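Local coordinates for protein CG8862 (Drosophila melanogaster, PDB 3ISM) that probably cleaves DNA and RNA as a magnesium-dependent, non-specific endonuclease of the mitochondrial endonuclease G type, held here in a complex with its inhibitor, at residues B[142-147]-B[152-157]; B[191-196]-B[229-234]. One frame throughout, in Å; residues are numbered along the deposited sequence. Where two conformers were deposited one is given.

Contact 1 of 2, residues B[142-147]-B[152-157]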
loop_
_atom_site.group_PDB
_atom_site.type_symbol
_atom_site.label_atom_id
_atom_site.label_comp_id
_atom_site.label_asym_id
_atom_site.label_seq_id
_atom_site.Cartn_x
_atom_site.Cartn_y
_atom_site.Cartn_z
ATOM N N ALA B 142 4.961 16.523 21.908
ATOM C CA ALA B 142 4.937 17.509 22.999
ATOM C C ALA B 142 4.274 18.840 22.608
ATOM O O ALA B 142 3.590 19.453 23.422
ATOM C CB ALA B 142 6.350 17.749 23.527
ATOM N N HIS B 143 4.471 19.263 21.358
ATOM C CA HIS B 143 3.858 20.488 20.822
ATOM C C HIS B 143 2.333 20.377 20.740
ATOM O O HIS B 143 1.618 21.307 21.089
ATOM C CB HIS B 143 4.428 20.781 19.424
ATOM C CG HIS B 143 3.595 21.725 18.607
ATOM N ND1 HIS B 143 3.686 23.095 18.734
ATOM C CD2 HIS B 143 2.679 21.496 17.636
ATOM C CE1 HIS B 143 2.846 23.670 17.893
ATOM N NE2 HIS B 143 2.221 22.722 17.216
ATOM N N VAL B 144 1.855 19.239 20.246
ATOM C CA VAL B 144 0.417 18.956 20.149
ATOM C C VAL B 144 -0.245 18.949 21.536
ATOM O O VAL B 144 -1.348 19.475 21.701
ATOM C CB VAL B 144 0.148 17.630 19.380
ATOM C CG1 VAL B 144 -1.336 17.323 19.318
ATOM C CG2 VAL B 144 0.737 17.696 17.940
ATOM N N ARG B 145 0.436 18.392 22.538
ATOM C CA ARG B 145 -0.050 18.476 23.932
ATOM C C ARG B 145 -0.075 19.912 24.468
ATOM O O ARG B 145 -1.011 20.300 25.180
ATOM C CB ARG B 145 0.761 17.578 24.871
ATOM C CG ARG B 145 0.573 16.071 24.605
ATOM C CD ARG B 145 1.242 15.207 25.697
ATOM N NE ARG B 145 2.690 15.109 25.522
ATOM C CZ ARG B 145 3.312 14.113 24.888
ATOM N NH1 ARG B 145 2.619 13.090 24.364
ATOM N NH2 ARG B 145 4.641 14.136 24.786
ATOM N N ARG B 146 0.943 20.699 24.130
ATOM C CA ARG B 146 1.019 22.104 24.578
ATOM C C ARG B 146 -0.034 22.977 23.882
ATOM O O ARG B 146 -0.425 24.021 24.406
ATOM C CB ARG B 146 2.417 22.653 24.319
ATOM C CG ARG B 146 2.738 23.996 24.936
ATOM C CD ARG B 146 4.197 24.373 24.653
ATOM N NE ARG B 146 5.143 23.358 25.132
ATOM C CZ ARG B 146 5.843 22.537 24.340
ATOM N NH1 ARG B 146 5.715 22.609 23.018
ATOM N NH2 ARG B 146 6.675 21.642 24.873
ATOM N N LEU B 147 -0.498 22.545 22.710
ATOM C CA LEU B 147 -1.600 23.234 22.014
ATOM C C LEU B 147 -2.883 23.313 22.841
ATOM O O LEU B 147 -3.696 24.200 22.623
ATOM C CB LEU B 147 -1.901 22.585 20.653
ATOM C CG LEU B 147 -0.934 22.871 19.488
ATOM C CD1 LEU B 147 -1.393 22.159 18.215
ATOM C CD2 LEU B 147 -0.777 24.365 19.247
ATOM N N SER B 152 -8.937 24.754 23.751
ATOM C CA SER B 152 -9.595 23.921 24.753
ATOM C C SER B 152 -9.705 22.460 24.321
ATOM O O SER B 152 -9.687 21.545 25.154
ATOM C CB SER B 152 -10.988 24.468 25.046
ATOM O OG SER B 152 -10.923 25.631 25.845
ATOM N N ASN B 153 -9.841 22.253 23.015
ATOM C CA ASN B 153 -9.983 20.930 22.452
ATOM C C ASN B 153 -9.083 20.817 21.237
ATOM O O ASN B 153 -9.108 21.679 20.352
ATOM C CB ASN B 153 -11.444 20.658 22.075
ATOM C CG ASN B 153 -12.372 20.651 23.290
ATOM O OD1 ASN B 153 -12.519 19.626 23.953
ATOM N ND2 ASN B 153 -12.990 21.804 23.591
ATOM N N VAL B 154 -8.260 19.777 21.218
ATOM C CA VAL B 154 -7.323 19.546 20.119
ATOM C C VAL B 154 -7.588 18.172 19.513
ATOM O O VAL B 154 -7.508 17.165 20.216
ATOM C CB VAL B 154 -5.852 19.637 20.611
ATOM C CG1 VAL B 154 -4.880 19.192 19.527
ATOM C CG2 VAL B 154 -5.529 21.059 21.088
ATOM N N TYR B 155 -7.926 18.131 18.226
ATOM C CA TYR B 155 -8.190 16.857 17.558
ATOM C C TYR B 155 -7.029 16.540 16.638
ATOM O O TYR B 155 -6.546 17.415 15.913
ATOM C CB TYR B 155 -9.507 16.895 16.769
ATOM C CG TYR B 155 -10.738 17.119 17.616
ATOM C CD1 TYR B 155 -11.571 16.061 17.967
ATOM C CD2 TYR B 155 -11.071 18.394 18.059
ATOM C CE1 TYR B 155 -12.709 16.267 18.747
ATOM C CE2 TYR B 155 -12.200 18.608 18.839
ATOM C CZ TYR B 155 -13.009 17.546 19.176
ATOM O OH TYR B 155 -14.124 17.785 19.942
ATOM N N VAL B 156 -6.563 15.302 16.679
ATOM C CA VAL B 156 -5.361 14.941 15.937
ATOM C C VAL B 156 -5.418 13.538 15.328
ATOM O O VAL B 156 -5.796 12.563 15.987
ATOM C CB VAL B 156 -4.045 15.183 16.783
ATOM C CG1 VAL B 156 -4.149 14.523 18.157
ATOM C CG2 VAL B 156 -2.793 14.715 16.027
ATOM N N CYS B 157 -5.071 13.481 14.049
ATOM C CA CYS B 157 -4.906 12.248 13.312
ATOM C C CYS B 157 -3.436 12.047 12.974
ATOM O O CYS B 157 -2.782 12.940 12.421
ATOM C CB CYS B 157 -5.718 12.289 12.018
ATOM S SG CYS B 157 -5.688 10.718 11.104
#
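Helix 136-146, which in this family of His-Me finger nucleases probably forms the helix of the beta-beta-alpha metal site, packs on strand 153-161 of the large mixed sheet: Val144, and Leu147 after it in sequence, meet Val154 and Val156. Glu141, a magnesium ligand seen in a structure of this protein, lies on the same helix one turn before Val144, so the contact joins the helix carrying it to the sheet. Val144 reaches the strand with one methyl: its CG1 lies 4.0 Å from CG1 of Val154 and 4.1 Å from CG1 of Val156. Placing that methyl opposite the backbone N (chi1 178°) brings it to both valines, which alternate onto the helix side of the strand. Short, beta-branched valines suit the strand and this buried apolar layer, and let helix and strand come close. Ile194 of the neighbouring strand and Leu57 of strand 49-57 also touch Val144, continuing the apolar layer. Tyr155, between the two strand valines, points its side chain away from the helix and stacks with His56. At Leu147, Val154 meets main chain as well as side chain: its CG2 lies 3.9 Å from the carbonyl carbon C of Leu147 and 4.0 Å from Leu147 CB.

Contact 2 of 2, residues B[191-196]-B[229-234]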
loop_
_atom_site.group_PDB
_atom_site.type_symbol
_atom_site.label_atom_id
_atom_site.label_comp_id
_atom_site.label_asym_id
_atom_site.label_seq_id
_atom_site.Cartn_x
_atom_site.Cartn_y
_atom_site.Cartn_z
ATOM N N TYR B 191 2.730 11.535 9.508
ATOM C CA TYR B 191 2.078 12.849 9.537
ATOM C C TYR B 191 1.305 13.022 10.831
ATOM O O TYR B 191 0.953 12.042 11.479
ATOM C CB TYR B 191 1.084 13.027 8.367
ATOM C CG TYR B 191 -0.018 11.994 8.361
ATOM C CD1 TYR B 191 -1.123 12.096 9.214
ATOM C CD2 TYR B 191 0.055 10.900 7.513
ATOM C CE1 TYR B 191 -2.104 11.122 9.233
ATOM C CE2 TYR B 191 -0.922 9.932 7.503
ATOM C CZ TYR B 191 -1.988 10.044 8.365
ATOM O OH TYR B 191 -2.934 9.070 8.341
ATOM N N LYS B 192 1.020 14.276 11.165
ATOM C CA LYS B 192 -0.024 14.623 12.122
ATOM C C LYS B 192 -0.841 15.731 11.496
ATOM O O LYS B 192 -0.293 16.730 11.037
ATOM C CB LYS B 192 0.552 15.099 13.458
ATOM C CG LYS B 192 1.071 13.963 14.343
ATOM C CD LYS B 192 1.445 14.498 15.720
ATOM C CE LYS B 192 2.077 13.419 16.616
ATOM N NZ LYS B 192 1.089 12.383 17.020
ATOM N N VAL B 193 -2.152 15.545 11.467
ATOM C CA VAL B 193 -3.053 16.575 10.985
ATOM C C VAL B 193 -3.965 16.931 12.151
ATOM O O VAL B 193 -4.601 16.059 12.726
ATOM C CB VAL B 193 -3.843 16.129 9.708
ATOM C CG1 VAL B 193 -4.797 17.247 9.251
ATOM C CG2 VAL B 193 -2.875 15.781 8.573
ATOM N N ILE B 194 -4.006 18.223 12.485
ATOM C CA ILE B 194 -4.480 18.713 13.781
ATOM C C ILE B 194 -5.495 19.860 13.623
ATOM O O ILE B 194 -5.282 20.773 12.828
ATOM C CB ILE B 194 -3.270 19.267 14.596
ATOM C CG1 ILE B 194 -2.123 18.241 14.679
ATOM C CG2 ILE B 194 -3.693 19.752 15.971
ATOM C CD1 ILE B 194 -0.734 18.876 14.608
ATOM N N VAL B 195 -6.586 19.826 14.383
ATOM C CA VAL B 195 -7.507 20.953 14.422
ATOM C C VAL B 195 -7.732 21.368 15.866
ATOM O O VAL B 195 -8.122 20.549 16.694
ATOM C CB VAL B 195 -8.872 20.616 13.729
ATOM C CG1 VAL B 195 -9.983 21.605 14.125
ATOM C CG2 VAL B 195 -8.713 20.573 12.220
ATOM N N GLY B 196 -7.467 22.640 16.163
ATOM C CA GLY B 196 -7.766 23.211 17.471
ATOM C C GLY B 196 -9.002 24.083 17.406
ATOM O O GLY B 196 -9.214 24.801 16.426
ATOM N N GLU B 229 -3.828 19.040 2.188
ATOM C CA GLU B 229 -4.257 18.386 0.954
ATOM C C GLU B 229 -3.152 17.510 0.381
ATOM O O GLU B 229 -3.411 16.480 -0.225
ATOM C CB GLU B 229 -4.679 19.431 -0.085
ATOM C CG GLU B 229 -5.931 20.239 0.287
ATOM C CD GLU B 229 -5.655 21.404 1.232
ATOM O OE1 GLU B 229 -4.468 21.777 1.404
ATOM O OE2 GLU B 229 -6.635 21.943 1.800
ATOM N N SER B 230 -1.902 17.913 0.584
ATOM C CA SER B 230 -0.800 17.072 0.118
ATOM C C SER B 230 -0.647 15.832 1.002
ATOM O O SER B 230 -0.286 14.768 0.506
ATOM C CB SER B 230 0.503 17.849 0.071
ATOM O OG SER B 230 0.901 18.129 1.388
ATOM N N VAL B 231 -0.946 15.947 2.296
ATOM C CA VAL B 231 -1.005 14.753 3.171
ATOM C C VAL B 231 -2.144 13.815 2.727
ATOM O O VAL B 231 -1.973 12.607 2.656
ATOM C CB VAL B 231 -1.206 15.117 4.683
ATOM C CG1 VAL B 231 -1.086 13.867 5.563
ATOM C CG2 VAL B 231 -0.212 16.187 5.163
ATOM N N GLU B 232 -3.313 14.398 2.446
ATOM C CA GLU B 232 -4.478 13.656 1.983
ATOM C C GLU B 232 -4.191 12.902 0.694
ATOM O O GLU B 232 -4.491 11.726 0.569
ATOM C CB GLU B 232 -5.662 14.611 1.799
ATOM C CG GLU B 232 -6.196 15.111 3.145
ATOM C CD GLU B 232 -7.372 16.051 3.046
ATOM O OE1 GLU B 232 -7.399 16.874 2.119
ATOM O OE2 GLU B 232 -8.267 15.980 3.916
ATOM N N ARG B 233 -3.583 13.584 -0.258
ATOM C CA ARG B 233 -3.272 12.977 -1.535
ATOM C C ARG B 233 -2.291 11.816 -1.363
ATOM O O ARG B 233 -2.475 10.747 -1.961
ATOM C CB ARG B 233 -2.698 14.050 -2.465
ATOM C CG ARG B 233 -3.130 13.926 -3.895
ATOM C CD ARG B 233 -2.500 15.030 -4.712
ATOM N NE ARG B 233 -3.359 16.202 -4.898
ATOM C CZ ARG B 233 -4.182 16.348 -5.940
ATOM N NH1 ARG B 233 -4.282 15.373 -6.847
ATOM N NH2 ARG B 233 -4.913 17.446 -6.071
ATOM N N SER B 234 -1.267 12.010 -0.525
ATOM C CA SER B 234 -0.289 10.939 -0.252
ATOM C C SER B 234 -0.847 9.788 0.573
ATOM O O SER B 234 -0.444 8.633 0.382
ATOM C CB SER B 234 0.931 11.503 0.459
ATOM O OG SER B 234 1.664 12.337 -0.416
#
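Val231 of helix 228-235 touches Tyr191 and Val193 of strand 189-197, making a small apolar seam between a helix and the large mixed sheet of the nuclease fold. Glu229 comes first on the helix and, instead of facing the strand, forms a salt bridge through OE2 with Arg245, a polar role suited to its partly exposed place. Ser230 turns its hydroxyl back to the carbonyl oxygen of Pro227, a bond that ties it to the start of the helix. Val231 follows, its side chain setting off toward the strand. Its CG1 does all the touching, 3.5 Å from CG and 3.6 Å from CB of Tyr191, and meets the root of the ring obliquely. The tyrosine CG lies between its own backbone N and carbonyl carbon (chi1 59°), a torsion that leaves CB and CG against the valine methyl. The same methyl is 4.0 Å from CG2 of Val193, the two side chains running past each other in opposite senses. A short branched side chain fits this close approach of helix and strand. Glu232 points away; buried, its OE2 forms a salt bridge with Arg245 and accepts a hydrogen bond from Phe239 N. Arg233, exposed on the helix, accepts a hydrogen bond at its carbonyl oxygen from NH2 of Arg48 of the second subunit. Ser234 closes the segment, its side chain touching Leu161 and Leu163. The helix thus covers one face of the sheet, with Val231 also reaching Val209 of strand 203-211, while Lys192 and Ile194 project from the other face toward helix 136-146.

Overall arrangement
Both contacts are buried, purely apolar helix-on-sheet packings, and they meet in the same sheet: strands 153-161 and 189-197 are antiparallel neighbours, with Cys157 O 2.8 Å from Val193 N in a probable hydrogen bond. They use opposite faces. Contact 1 lies on the magnesium side and spreads its touch over four aliphatic residues; contact 2, on the other face, is smaller, one valine methyl meeting an aromatic and an aliphatic side chain. Ile194, from the strand of contact 2, points to the other face and adds to the apolar layer of contact 1. Their surroundings differ too: Arg145 beside contact 1 forms a salt bridge with Glu335 of the CG4930 chain, whereas the helix of contact 2 faces the second subunit.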